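Local atomic coordinates of glycosyl hydrolases family 2, sugar binding domain protein (Bacteroides uniformis str. 3978 T3 ii, PDB entry 6D1P), a protein that probably hydrolyses O-glycosidic bonds as a glycoside hydrolase family 2 beta-glucuronidase of a human gut bacterium. Residues 517-522 and 605-610; 548-553 and 627-632; 721-724 and 730-733; 735-740 and 748-753; 760-765 and 793-798. All coordinates share one frame; numbering follows the deposited sequence.

Contact 1. Residues 517-522 and 605-610; sequences SHAGRH and TPKESY
The backbones of 517-522 and 605-610 come closest at Ala519 and Lys607, whose CA atoms are 6.0 Å apart, where Ala519 is part of a type II beta turn from His518 to Arg521. Lys607 has the largest share of the contact. Its CG is anti to the carbonyl carbon (chi1 -51°) and the chain beyond is extended, which sends the amine across to the residue just before the turn. Lys607 NZ donates to Ser517 O at 2.9 Å. The donor lies in the carbonyl plane, with a C=O...N angle of 148°. On the way, Lys607 CD passes 3.6 Å from Ser517 OG. Lys607 CG packs on Ala519 CB at 4.2 Å. The amine has two further partners, a salt bridge to Asp580, a residue that also belongs to a sodium site, and a bond to Gly598 O. A methionine in place of Lys607 would probably leave Asp580 without this positive mate and Ser517 O without this donor.

Glu608 meets His522 less closely, with OE2 3.9 Å from His522 CE1. The carboxylate and ring planes stand 79° apart. Both are held by other groups: His522 ND1 bonds Tyr626, and the Glu608 carboxylate takes His624 and the amides of Gly627 and Ser629. The contact is therefore polar although buried. The Lys607 amine is shared between two carbonyls and a carboxylate, a setting that probably favours its charged form.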
# COMPACT_ATOMS: atom_id res chain seq x y z
N SER A 517 -8.04 -9.51 27.89
CA SER A 517 -9.47 -9.66 28.04
C SER A 517 -10.16 -8.92 26.90
O SER A 517 -9.86 -7.76 26.63
CB SER A 517 -9.97 -9.17 29.41
OG SER A 517 -9.66 -7.81 29.63
N HIS A 518 -11.06 -9.62 26.24
CA HIS A 518 -11.93 -9.10 25.19
C HIS A 518 -12.98 -8.24 25.88
O HIS A 518 -13.89 -8.78 26.53
CB HIS A 518 -12.56 -10.28 24.46
CG HIS A 518 -13.19 -9.95 23.15
ND1 HIS A 518 -12.69 -8.99 22.29
CD2 HIS A 518 -14.24 -10.52 22.50
CE1 HIS A 518 -13.43 -8.96 21.19
NE2 HIS A 518 -14.38 -9.88 21.30
N ALA A 519 -12.84 -6.92 25.79
CA ALA A 519 -13.81 -6.02 26.40
C ALA A 519 -15.23 -6.45 26.06
O ALA A 519 -15.56 -6.75 24.90
CB ALA A 519 -13.57 -4.59 25.93
N GLY A 520 -16.06 -6.57 27.11
CA GLY A 520 -17.46 -6.93 26.99
C GLY A 520 -17.75 -8.42 26.95
O GLY A 520 -18.92 -8.79 26.83
N ARG A 521 -16.74 -9.28 27.02
CA ARG A 521 -16.97 -10.72 27.17
C ARG A 521 -16.88 -11.09 28.65
O ARG A 521 -15.96 -10.64 29.35
CB ARG A 521 -15.95 -11.51 26.35
CG ARG A 521 -15.99 -13.01 26.58
CD ARG A 521 -14.88 -13.69 25.80
NE ARG A 521 -15.20 -13.73 24.37
CZ ARG A 521 -14.30 -13.99 23.42
NH1 ARG A 521 -13.02 -14.20 23.74
NH2 ARG A 521 -14.67 -14.01 22.14
N HIS A 522 -17.84 -11.89 29.14
CA HIS A 522 -17.88 -12.32 30.53
C HIS A 522 -18.21 -13.81 30.59
O HIS A 522 -18.43 -14.47 29.57
CB HIS A 522 -18.88 -11.50 31.35
CG HIS A 522 -18.74 -10.03 31.16
ND1 HIS A 522 -17.86 -9.26 31.89
CD2 HIS A 522 -19.31 -9.19 30.25
CE1 HIS A 522 -17.92 -8.01 31.48
NE2 HIS A 522 -18.80 -7.94 30.49
N THR A 605 -11.69 3.78 26.42
CA THR A 605 -12.89 3.34 27.11
C THR A 605 -12.49 2.33 28.17
O THR A 605 -11.88 1.31 27.84
CB THR A 605 -13.90 2.73 26.15
OG1 THR A 605 -14.15 3.62 25.05
CG2 THR A 605 -15.21 2.45 26.89
N PRO A 606 -12.81 2.56 29.45
CA PRO A 606 -12.39 1.62 30.50
C PRO A 606 -13.09 0.27 30.42
O PRO A 606 -14.30 0.18 30.23
CB PRO A 606 -12.77 2.35 31.80
CG PRO A 606 -12.78 3.82 31.41
CD PRO A 606 -13.22 3.87 29.98
N LYS A 607 -12.29 -0.79 30.56
CA LYS A 607 -12.83 -2.10 30.90
C LYS A 607 -13.16 -2.13 32.40
O LYS A 607 -12.77 -1.25 33.16
CB LYS A 607 -11.83 -3.22 30.58
CG LYS A 607 -11.23 -3.19 29.17
CD LYS A 607 -10.33 -4.39 28.95
CE LYS A 607 -9.58 -4.30 27.62
NZ LYS A 607 -8.50 -5.34 27.42
N GLU A 608 -13.87 -3.17 32.82
CA GLU A 608 -14.21 -3.26 34.23
C GLU A 608 -13.02 -3.66 35.10
O GLU A 608 -13.07 -3.47 36.32
CB GLU A 608 -15.39 -4.22 34.41
CG GLU A 608 -16.55 -3.85 33.46
CD GLU A 608 -17.93 -4.14 34.03
OE1 GLU A 608 -18.20 -3.82 35.23
OE2 GLU A 608 -18.75 -4.69 33.27
N SER A 609 -11.94 -4.15 34.50
CA SER A 609 -10.73 -4.38 35.25
C SER A 609 -10.06 -3.09 35.69
O SER A 609 -9.28 -3.11 36.64
CB SER A 609 -9.75 -5.19 34.42
OG SER A 609 -9.63 -4.61 33.13
N TYR A 610 -10.31 -1.97 34.99
CA TYR A 610 -9.75 -0.69 35.42
C TYR A 610 -10.16 -0.36 36.86
O TYR A 610 -9.40 0.27 37.59
CB TYR A 610 -10.19 0.42 34.46
CG TYR A 610 -9.79 1.84 34.87
CD1 TYR A 610 -10.63 2.62 35.69
CD2 TYR A 610 -8.60 2.42 34.42
CE1 TYR A 610 -10.27 3.93 36.06
CE2 TYR A 610 -8.24 3.72 34.80
CZ TYR A 610 -9.08 4.47 35.62
OH TYR A 610 -8.73 5.76 35.98
O HOH W 1 -11.03 -6.31 31.87

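Contact 2. Residues 548-553 and 627-632; sequences WSESYI and GHSWPV
Glu550 and Ser551 face Ser629 and Trp630 where the start of helix 550-564, in the TIM barrel domain, meets a type I beta turn from Gly627 to Trp630. The approach is made by side chains alone, since the nearest CA atoms, those of Ser551 and Gly627, are 9.3 Å apart. No direct hydrogen bond crosses the contact.

Two side-chain pairs lie next to each other. Glu550 reaches out with an extended chain, and its OE2 stops 3.6 Å from Ser629 OG. A water sits to one side of the pair and donates to Ser629 OG; its approach to Glu550 OE2 is doubtfully short. Each group also has a protein partner: Glu550 OE2 accepts from Gly520 N, and Ser629 OG bonds His522 NE2. The other carboxylate oxygen, Glu550 OE1, takes the amide of Glu608.

In the second pair, Ser551 OG approaches the six-membered ring of Trp630 obliquely, 3.8 Å from Trp630 CZ3. The indole is set there by its first torsion, with CG anti to the backbone N (chi1 -170°). The hydroxyl has its polar partners in Tyr626 OH and Met523 N; the ring is only packed against it.

Both halves are braced from within. Ser549 is the N-cap of the helix, its OG accepting from Tyr552 N at 3.0 Å. On the far side of the indole, Trp630 NE1 makes a weak bond to Val632 O, also 3.0 Å long but bent to 128° at the hydrogen.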
# COMPACT_ATOMS: atom_id res chain seq x y z
N TRP A 548 -10.48 -15.70 27.56
CA TRP A 548 -10.16 -14.29 27.38
C TRP A 548 -11.29 -13.35 27.85
O TRP A 548 -11.36 -12.19 27.42
CB TRP A 548 -9.76 -14.00 25.92
CG TRP A 548 -8.39 -14.59 25.53
CD1 TRP A 548 -7.86 -15.79 25.93
CD2 TRP A 548 -7.39 -13.98 24.71
NE1 TRP A 548 -6.60 -15.97 25.40
CE2 TRP A 548 -6.28 -14.87 24.66
CE3 TRP A 548 -7.32 -12.77 24.00
CZ2 TRP A 548 -5.13 -14.59 23.92
CZ3 TRP A 548 -6.17 -12.48 23.28
CH2 TRP A 548 -5.09 -13.39 23.24
N SER A 549 -12.15 -13.83 28.75
CA SER A 549 -13.21 -13.00 29.31
C SER A 549 -12.66 -11.98 30.31
O SER A 549 -11.57 -12.12 30.87
CB SER A 549 -14.23 -13.88 30.03
OG SER A 549 -13.63 -14.37 31.22
N GLU A 550 -13.44 -10.92 30.52
CA GLU A 550 -13.13 -10.01 31.61
C GLU A 550 -13.29 -10.70 32.96
O GLU A 550 -12.59 -10.36 33.91
CB GLU A 550 -14.02 -8.77 31.54
CG GLU A 550 -13.75 -7.90 30.29
CD GLU A 550 -14.27 -6.47 30.42
OE1 GLU A 550 -13.82 -5.71 31.32
OE2 GLU A 550 -15.14 -6.11 29.59
N SER A 551 -14.20 -11.68 33.04
CA SER A 551 -14.44 -12.37 34.29
C SER A 551 -13.18 -13.03 34.81
O SER A 551 -12.88 -12.96 36.01
CB SER A 551 -15.54 -13.41 34.10
OG SER A 551 -16.73 -12.79 33.67
N TYR A 552 -12.42 -13.66 33.91
CA TYR A 552 -11.20 -14.30 34.33
C TYR A 552 -10.17 -13.26 34.77
O TYR A 552 -9.61 -13.34 35.87
CB TYR A 552 -10.63 -15.19 33.24
CG TYR A 552 -9.31 -15.74 33.66
CD1 TYR A 552 -9.22 -16.75 34.63
CD2 TYR A 552 -8.13 -15.21 33.16
CE1 TYR A 552 -7.98 -17.24 35.05
CE2 TYR A 552 -6.89 -15.69 33.57
CZ TYR A 552 -6.82 -16.71 34.51
OH TYR A 552 -5.58 -17.17 34.91
N ILE A 553 -9.94 -12.24 33.93
CA ILE A 553 -8.81 -11.37 34.22
C ILE A 553 -9.07 -10.54 35.48
O ILE A 553 -8.13 -10.14 36.16
CB ILE A 553 -8.48 -10.47 33.02
CG1 ILE A 553 -6.98 -10.14 33.03
CG2 ILE A 553 -9.31 -9.19 33.03
CD1 ILE A 553 -6.09 -11.34 32.76
N GLY A 627 -20.15 -5.55 36.21
CA GLY A 627 -21.17 -6.00 35.30
C GLY A 627 -21.86 -4.90 34.50
O GLY A 627 -22.87 -5.17 33.86
N HIS A 628 -21.33 -3.68 34.53
CA HIS A 628 -21.87 -2.61 33.70
C HIS A 628 -21.92 -3.02 32.23
O HIS A 628 -22.85 -2.64 31.50
CB HIS A 628 -21.04 -1.35 33.85
CG HIS A 628 -21.29 -0.58 35.11
ND1 HIS A 628 -21.97 0.61 35.12
CD2 HIS A 628 -20.92 -0.83 36.39
CE1 HIS A 628 -22.03 1.07 36.36
NE2 HIS A 628 -21.40 0.22 37.15
N SER A 629 -20.92 -3.76 31.76
CA SER A 629 -20.86 -4.22 30.38
C SER A 629 -21.30 -5.67 30.23
O SER A 629 -20.97 -6.32 29.23
CB SER A 629 -19.45 -4.02 29.81
OG SER A 629 -18.51 -4.95 30.34
N TRP A 630 -22.06 -6.19 31.20
CA TRP A 630 -22.52 -7.58 31.18
C TRP A 630 -24.05 -7.55 31.15
O TRP A 630 -24.70 -7.50 32.21
CB TRP A 630 -21.97 -8.34 32.39
CG TRP A 630 -22.18 -9.82 32.38
CD1 TRP A 630 -23.02 -10.54 31.57
CD2 TRP A 630 -21.54 -10.78 33.24
NE1 TRP A 630 -22.94 -11.88 31.87
CE2 TRP A 630 -22.03 -12.05 32.89
CE3 TRP A 630 -20.59 -10.68 34.27
CZ2 TRP A 630 -21.61 -13.22 33.53
CZ3 TRP A 630 -20.16 -11.84 34.89
CH2 TRP A 630 -20.68 -13.09 34.53
N PRO A 631 -24.67 -7.58 29.95
CA PRO A 631 -26.11 -7.30 29.85
C PRO A 631 -27.00 -8.49 30.21
O PRO A 631 -28.13 -8.31 30.67
CB PRO A 631 -26.30 -6.89 28.38
CG PRO A 631 -24.93 -7.19 27.67
CD PRO A 631 -24.08 -7.93 28.64
N VAL A 632 -26.51 -9.70 29.98
CA VAL A 632 -27.30 -10.91 30.17
C VAL A 632 -26.51 -11.91 31.00
O VAL A 632 -25.52 -12.49 30.52
CB VAL A 632 -27.72 -11.54 28.83
CG1 VAL A 632 -28.48 -12.83 29.09
CG2 VAL A 632 -28.58 -10.57 28.04
O HOH W 2 -15.74 -3.77 29.39

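Contact 3. Residues 721-724 and 730-733; sequences LTQT and TILV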
# COMPACT_ATOMS: atom_id res chain seq x y z
N LEU A 721 -29.75 -8.62 13.51
CA LEU A 721 -29.26 -7.25 13.61
C LEU A 721 -30.32 -6.36 14.24
O LEU A 721 -31.51 -6.50 13.94
CB LEU A 721 -28.86 -6.71 12.24
CG LEU A 721 -27.51 -7.24 11.77
CD1 LEU A 721 -27.27 -7.03 10.24
CD2 LEU A 721 -26.42 -6.59 12.61
N THR A 722 -29.88 -5.46 15.12
CA THR A 722 -30.72 -4.42 15.68
C THR A 722 -29.89 -3.15 15.74
O THR A 722 -28.67 -3.20 15.63
CB THR A 722 -31.22 -4.81 17.08
OG1 THR A 722 -30.10 -5.27 17.85
CG2 THR A 722 -32.25 -5.92 16.99
N GLN A 723 -30.55 -2.00 15.93
CA GLN A 723 -29.83 -0.75 16.17
C GLN A 723 -30.17 -0.19 17.54
O GLN A 723 -31.33 -0.26 17.98
CB GLN A 723 -30.10 0.32 15.08
CG GLN A 723 -31.42 0.19 14.28
CD GLN A 723 -31.47 1.15 13.09
OE1 GLN A 723 -31.12 2.33 13.21
NE2 GLN A 723 -31.90 0.65 11.93
N THR A 724 -29.15 0.38 18.21
CA THR A 724 -29.24 0.96 19.57
C THR A 724 -28.46 2.28 19.66
O THR A 724 -27.64 2.48 20.56
CB THR A 724 -28.72 -0.02 20.62
OG1 THR A 724 -27.94 -1.07 20.00
CG2 THR A 724 -29.85 -0.63 21.39
N THR A 730 -23.57 9.01 15.57
CA THR A 730 -23.38 7.61 15.22
C THR A 730 -24.59 6.79 15.62
O THR A 730 -25.32 7.12 16.56
CB THR A 730 -22.11 7.01 15.89
OG1 THR A 730 -22.37 6.75 17.27
CG2 THR A 730 -20.91 7.95 15.78
N ILE A 731 -24.78 5.70 14.89
CA ILE A 731 -25.70 4.64 15.25
C ILE A 731 -24.88 3.42 15.63
O ILE A 731 -23.84 3.13 15.02
CB ILE A 731 -26.65 4.33 14.08
CG1 ILE A 731 -27.60 5.51 13.84
CG2 ILE A 731 -27.41 3.02 14.33
CD1 ILE A 731 -27.66 5.98 12.40
N LEU A 732 -25.32 2.72 16.67
CA LEU A 732 -24.70 1.47 17.08
C LEU A 732 -25.53 0.32 16.54
O LEU A 732 -26.72 0.25 16.81
CB LEU A 732 -24.58 1.39 18.60
CG LEU A 732 -23.89 0.13 19.14
CD1 LEU A 732 -22.47 0.01 18.55
CD2 LEU A 732 -23.88 0.09 20.67
N VAL A 733 -24.90 -0.55 15.77
CA VAL A 733 -25.56 -1.72 15.21
C VAL A 733 -25.02 -2.95 15.94
O VAL A 733 -23.82 -3.04 16.20
CB VAL A 733 -25.32 -1.82 13.69
CG1 VAL A 733 -25.66 -3.20 13.16
CG2 VAL A 733 -26.12 -0.76 12.96
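Thr724 N donates to Leu732 O at 2.8 Å, in a nearly straight bond of 172° at the hydrogen. The same oxygen takes a CA-H...O contact from Gln723 CA at 3.3 Å. A second such contact runs from Val733 CA to Thr722 O. These tie the two arms of a beta hairpin, strands 718-723 and 730-738, close to its turn. Gln723 and Val733 form an antiparallel non-hydrogen-bonded pair, with CA atoms 4.5 Å apart. The short strand segments are twisted, with 149° between their directions.

Side chains add apolar packing. The side chains of Leu721 and Val733 cross at a slant, with Leu721 CD2 3.5 Å from Val733 CG1. That valine methyl is anti to the backbone N (chi1 164°), which turns it to the leucine. Gln723 and Ile731 lie side by side and point the same way, with Gln723 CB 3.9 Å from Ile731 CG2. The same methyl also meets the amide oxygen of Gln723, so aliphatic and polar parts of the glutamine both touch it.

Strand 730-738 is the middle of three. Its other edge bonds strand 781-787 through Ile731 with Val786 and Val733 with Ile784. Leu721, Gln723 and Ile731 rest on strand 807-811, which belongs to the facing sheet.

Contact 4. Residues 735-740 and 748-753; sequences AELIDE and ACQFIE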
# COMPACT_ATOMS: atom_id res chain seq x y z
N ALA A 735 -24.99 -7.26 16.23
CA ALA A 735 -25.25 -8.60 15.74
C ALA A 735 -25.40 -9.54 16.92
O ALA A 735 -24.62 -9.48 17.87
CB ALA A 735 -24.13 -9.09 14.81
N GLU A 736 -26.39 -10.42 16.86
CA GLU A 736 -26.68 -11.37 17.91
C GLU A 736 -26.67 -12.77 17.31
O GLU A 736 -27.35 -13.02 16.31
CB GLU A 736 -28.05 -11.08 18.55
CG GLU A 736 -28.29 -11.79 19.88
CD GLU A 736 -29.71 -11.57 20.41
OE1 GLU A 736 -30.67 -11.80 19.64
OE2 GLU A 736 -29.86 -11.15 21.58
N LEU A 737 -25.89 -13.67 17.90
CA LEU A 737 -25.94 -15.07 17.51
C LEU A 737 -27.02 -15.76 18.35
O LEU A 737 -27.00 -15.65 19.58
CB LEU A 737 -24.58 -15.74 17.72
CG LEU A 737 -23.46 -15.11 16.89
CD1 LEU A 737 -22.09 -15.64 17.25
CD2 LEU A 737 -23.73 -15.34 15.40
N ILE A 738 -27.97 -16.43 17.69
CA ILE A 738 -29.04 -17.13 18.39
C ILE A 738 -29.08 -18.58 17.91
O ILE A 738 -28.57 -18.91 16.84
CB ILE A 738 -30.43 -16.48 18.20
CG1 ILE A 738 -30.87 -16.62 16.74
CG2 ILE A 738 -30.42 -15.04 18.65
CD1 ILE A 738 -32.32 -16.31 16.52
N ASP A 739 -29.67 -19.45 18.72
CA ASP A 739 -29.82 -20.86 18.36
C ASP A 739 -31.08 -21.06 17.52
O ASP A 739 -31.82 -20.12 17.23
CB ASP A 739 -29.82 -21.78 19.60
CG ASP A 739 -31.03 -21.55 20.57
OD1 ASP A 739 -32.03 -20.86 20.24
OD2 ASP A 739 -30.95 -22.03 21.73
N GLU A 740 -31.35 -22.31 17.19
CA GLU A 740 -32.49 -22.61 16.33
C GLU A 740 -33.84 -22.45 17.03
O GLU A 740 -34.88 -22.68 16.39
CB GLU A 740 -32.37 -24.03 15.77
CG GLU A 740 -32.26 -25.11 16.86
CD GLU A 740 -32.57 -26.51 16.38
OE1 GLU A 740 -33.62 -26.67 15.72
OE2 GLU A 740 -31.78 -27.45 16.66
N ALA A 748 -20.92 -17.85 22.77
CA ALA A 748 -20.45 -17.87 21.39
C ALA A 748 -19.30 -16.89 21.20
O ALA A 748 -19.37 -15.74 21.66
CB ALA A 748 -21.59 -17.54 20.43
N CYS A 749 -18.23 -17.33 20.52
CA CYS A 749 -17.05 -16.52 20.25
C CYS A 749 -16.72 -16.35 18.76
O CYS A 749 -15.66 -15.78 18.45
CB CYS A 749 -15.82 -17.12 20.96
SG CYS A 749 -16.00 -17.32 22.75
N GLN A 750 -17.55 -16.86 17.85
CA GLN A 750 -17.29 -16.73 16.41
C GLN A 750 -16.90 -15.31 16.04
O GLN A 750 -17.49 -14.33 16.51
CB GLN A 750 -18.53 -17.11 15.58
CG GLN A 750 -18.90 -18.59 15.54
CD GLN A 750 -19.57 -19.09 16.81
OE1 GLN A 750 -19.79 -18.32 17.77
NE2 GLN A 750 -19.89 -20.38 16.83
N PHE A 751 -15.90 -15.21 15.18
CA PHE A 751 -15.66 -13.97 14.44
C PHE A 751 -16.90 -13.58 13.65
O PHE A 751 -17.54 -14.42 13.00
CB PHE A 751 -14.47 -14.13 13.48
CG PHE A 751 -13.15 -13.83 14.12
CD1 PHE A 751 -12.83 -12.54 14.50
CD2 PHE A 751 -12.24 -14.85 14.38
CE1 PHE A 751 -11.61 -12.25 15.12
CE2 PHE A 751 -11.03 -14.57 14.96
CZ PHE A 751 -10.71 -13.27 15.35
N ILE A 752 -17.23 -12.30 13.71
CA ILE A 752 -18.32 -11.72 12.94
C ILE A 752 -17.75 -10.56 12.14
O ILE A 752 -16.89 -9.83 12.64
CB ILE A 752 -19.48 -11.28 13.86
CG1 ILE A 752 -20.16 -12.50 14.46
CG2 ILE A 752 -20.53 -10.53 13.09
CD1 ILE A 752 -20.92 -12.18 15.73
N GLU A 753 -18.22 -10.42 10.89
CA GLU A 753 -17.75 -9.40 9.96
C GLU A 753 -18.89 -8.49 9.50
O GLU A 753 -19.98 -8.95 9.18
CB GLU A 753 -17.14 -10.03 8.72
CG GLU A 753 -15.95 -10.87 9.03
CD GLU A 753 -15.41 -11.53 7.79
OE1 GLU A 753 -16.11 -11.48 6.76
OE2 GLU A 753 -14.29 -12.08 7.84
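This contact is part of the core of a beta sandwich, where Leu737 and Ala735 of strand 730-738 meet Ile752 of strand 751-756 and Ala748 and Gln750 of the loop that leads into it. The two strands belong to different sheets. No hydrogen bond joins the segments, and their backbones stay well apart: the CA atoms of Leu737 and Ala748 are 7.3 Å from each other, and those of Ala735 and Ile752 are 8.1 Å apart. What lies between is side chain.

Leu737 is the centre of the packing. Its CG is anti to the carbonyl carbon (chi1 -61°), and the CD1 methyl goes in among three residues. Leu737 CD1 touches Ala748 CB at 3.7 Å. Leu737 and Ile752 reach toward each other tip to tip, with Leu737 CD1 and Ile752 CD1 4.0 Å apart. Gln750 comes in obliquely. Its chain bends at chi2 (77°), which brings the amide oxygen back toward the leucine methyl. Its side chain also packs on Pro716.

The strand alternates, and Glu736 points away and forms a salt bridge with Arg744. Phe751 likewise turns away from this contact and packs on Arg774 and Gln776. Ile719 of strand 718-723 touches both Ala735 and Leu737 and so continues the same apolar layer.

Ile752 uses both of its branches. While CD1 meets the leucine, its CG2 methyl faces Ala735 CB at 4.2 Å. The nearest polar atom to the Leu737 methyl across the contact is Gln750 OE1, 3.6 Å from CD1.

Contact 5. Residues 760-765 and 793-798; sequences EALLRN and VVVSAS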
# COMPACT_ATOMS: atom_id res chain seq x y z
N GLU A 760 -17.65 3.84 3.59
CA GLU A 760 -17.10 4.75 4.58
C GLU A 760 -18.01 4.98 5.78
O GLU A 760 -17.59 5.65 6.72
CB GLU A 760 -16.77 6.10 3.95
CG GLU A 760 -15.75 5.98 2.83
CD GLU A 760 -15.64 7.26 2.05
OE1 GLU A 760 -15.08 8.24 2.59
OE2 GLU A 760 -16.13 7.29 0.89
N ALA A 761 -19.23 4.46 5.76
CA ALA A 761 -20.15 4.71 6.87
C ALA A 761 -19.67 4.00 8.13
O ALA A 761 -19.71 4.59 9.22
CB ALA A 761 -21.56 4.26 6.49
N LEU A 762 -19.21 2.76 8.02
CA LEU A 762 -18.83 2.01 9.22
C LEU A 762 -17.61 2.63 9.87
O LEU A 762 -16.60 2.90 9.20
CB LEU A 762 -18.54 0.55 8.87
CG LEU A 762 -19.77 -0.24 8.40
CD1 LEU A 762 -19.41 -1.69 8.14
CD2 LEU A 762 -20.90 -0.12 9.42
N LEU A 763 -17.70 2.89 11.18
CA LEU A 763 -16.53 3.29 11.96
C LEU A 763 -15.69 2.04 12.15
O LEU A 763 -15.99 1.20 13.00
CB LEU A 763 -16.93 3.89 13.31
CG LEU A 763 -15.73 3.98 14.28
CD1 LEU A 763 -14.90 5.25 14.02
CD2 LEU A 763 -16.09 3.82 15.79
N ARG A 764 -14.63 1.89 11.37
CA ARG A 764 -13.84 0.69 11.50
C ARG A 764 -12.37 1.03 11.65
O ARG A 764 -11.98 2.21 11.74
CB ARG A 764 -14.08 -0.25 10.31
CG ARG A 764 -13.83 0.33 8.93
CD ARG A 764 -14.50 -0.59 7.90
NE ARG A 764 -14.56 -0.00 6.57
CZ ARG A 764 -13.93 -0.49 5.50
NH1 ARG A 764 -13.19 -1.59 5.61
NH2 ARG A 764 -14.05 0.11 4.32
N ASN A 765 -11.56 -0.03 11.71
CA ASN A 765 -10.11 0.03 11.92
C ASN A 765 -9.73 0.89 13.12
O ASN A 765 -8.78 1.68 13.08
CB ASN A 765 -9.39 0.51 10.65
CG ASN A 765 -9.74 -0.32 9.45
OD1 ASN A 765 -9.91 -1.54 9.54
ND2 ASN A 765 -9.87 0.33 8.31
N VAL A 793 -28.09 3.68 4.79
CA VAL A 793 -27.26 2.64 4.19
C VAL A 793 -27.86 1.29 4.59
O VAL A 793 -28.84 1.20 5.33
CB VAL A 793 -25.79 2.71 4.65
CG1 VAL A 793 -25.15 4.01 4.23
CG2 VAL A 793 -25.71 2.56 6.18
N VAL A 794 -27.25 0.22 4.10
CA VAL A 794 -27.57 -1.13 4.55
C VAL A 794 -26.29 -1.76 5.09
O VAL A 794 -25.28 -1.81 4.37
CB VAL A 794 -28.17 -1.99 3.43
CG1 VAL A 794 -28.36 -3.40 3.93
CG2 VAL A 794 -29.51 -1.40 2.96
N VAL A 795 -26.34 -2.22 6.35
CA VAL A 795 -25.24 -2.92 7.01
C VAL A 795 -25.46 -4.43 6.92
O VAL A 795 -26.59 -4.92 7.11
CB VAL A 795 -25.10 -2.47 8.47
CG1 VAL A 795 -24.06 -3.33 9.22
CG2 VAL A 795 -24.73 -0.99 8.53
N SER A 796 -24.39 -5.17 6.65
CA SER A 796 -24.42 -6.63 6.64
C SER A 796 -23.57 -7.20 7.76
O SER A 796 -22.54 -6.63 8.14
CB SER A 796 -23.93 -7.17 5.29
OG SER A 796 -22.56 -6.88 5.09
N ALA A 797 -23.97 -8.36 8.29
CA ALA A 797 -23.17 -9.09 9.27
C ALA A 797 -23.12 -10.56 8.89
O ALA A 797 -24.15 -11.16 8.57
CB ALA A 797 -23.73 -8.94 10.70
N SER A 798 -21.91 -11.12 8.92
CA SER A 798 -21.67 -12.52 8.62
C SER A 798 -20.72 -13.13 9.64
O SER A 798 -19.91 -12.42 10.25
CB SER A 798 -21.08 -12.69 7.22
OG SER A 798 -21.65 -11.74 6.33
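No flat group takes part where Leu762 meets Val795 and Ala761 meets Val793; there is no ring face or edge here, and methyl groups do the work. Leu762 CD2 lies 4.0 Å from Val795 CG2, the two side chains crossing at a slant. Leu762 CG is anti to the carbonyl carbon (chi1 -66°), and the tip is carried nearer to strand 793-799 than the first bond of the side chain would suggest. The second pair is smaller. Ala761 CB meets Val793 CG1 at 4.2 Å. The backbones stay far apart, with the CA atoms of Leu762 and Val795 8.4 Å from each other.

Segment 760-765 is an irregular stretch that is tied to strand 781-787 by backbone bonds of Ala761 with Asn787 and Leu763 with Arg785. Leu762 also packs on Ile784 and Val786 of that strand and on Phe754 and Cys756. It thus helps fill the space between the two sheets of the sandwich.

Across the strand, Ser796 OG bonds Thr757 O of the second subunit, and Val794 packs on Leu808 of that subunit. The contact itself is purely apolar. It depends on the fit of buried methyls, with no bond to fix direction.

In the fold
Contacts 1 and 2 form one polar cluster at the edge of the barrel domain. They touch directly, for example where His522 CB packs on Trp630 CD2, and share the surroundings of Glu608 and Tyr626. Both are buried, yet they rely on charges, hydroxyls and water. Contacts 3, 4 and 5 belong to the C-terminal beta sandwich. Contacts 3 and 4 share strand 730-738, and contacts 4 and 5 reach neighbouring strands of the facing sheet. Contacts 4 and 5 are buried and apolar. Contact 3 is partly exposed at a hairpin end and adds a backbone bond. One of the places where the two regions meet is Arg521 of contact 1 on Cys749 of contact 4.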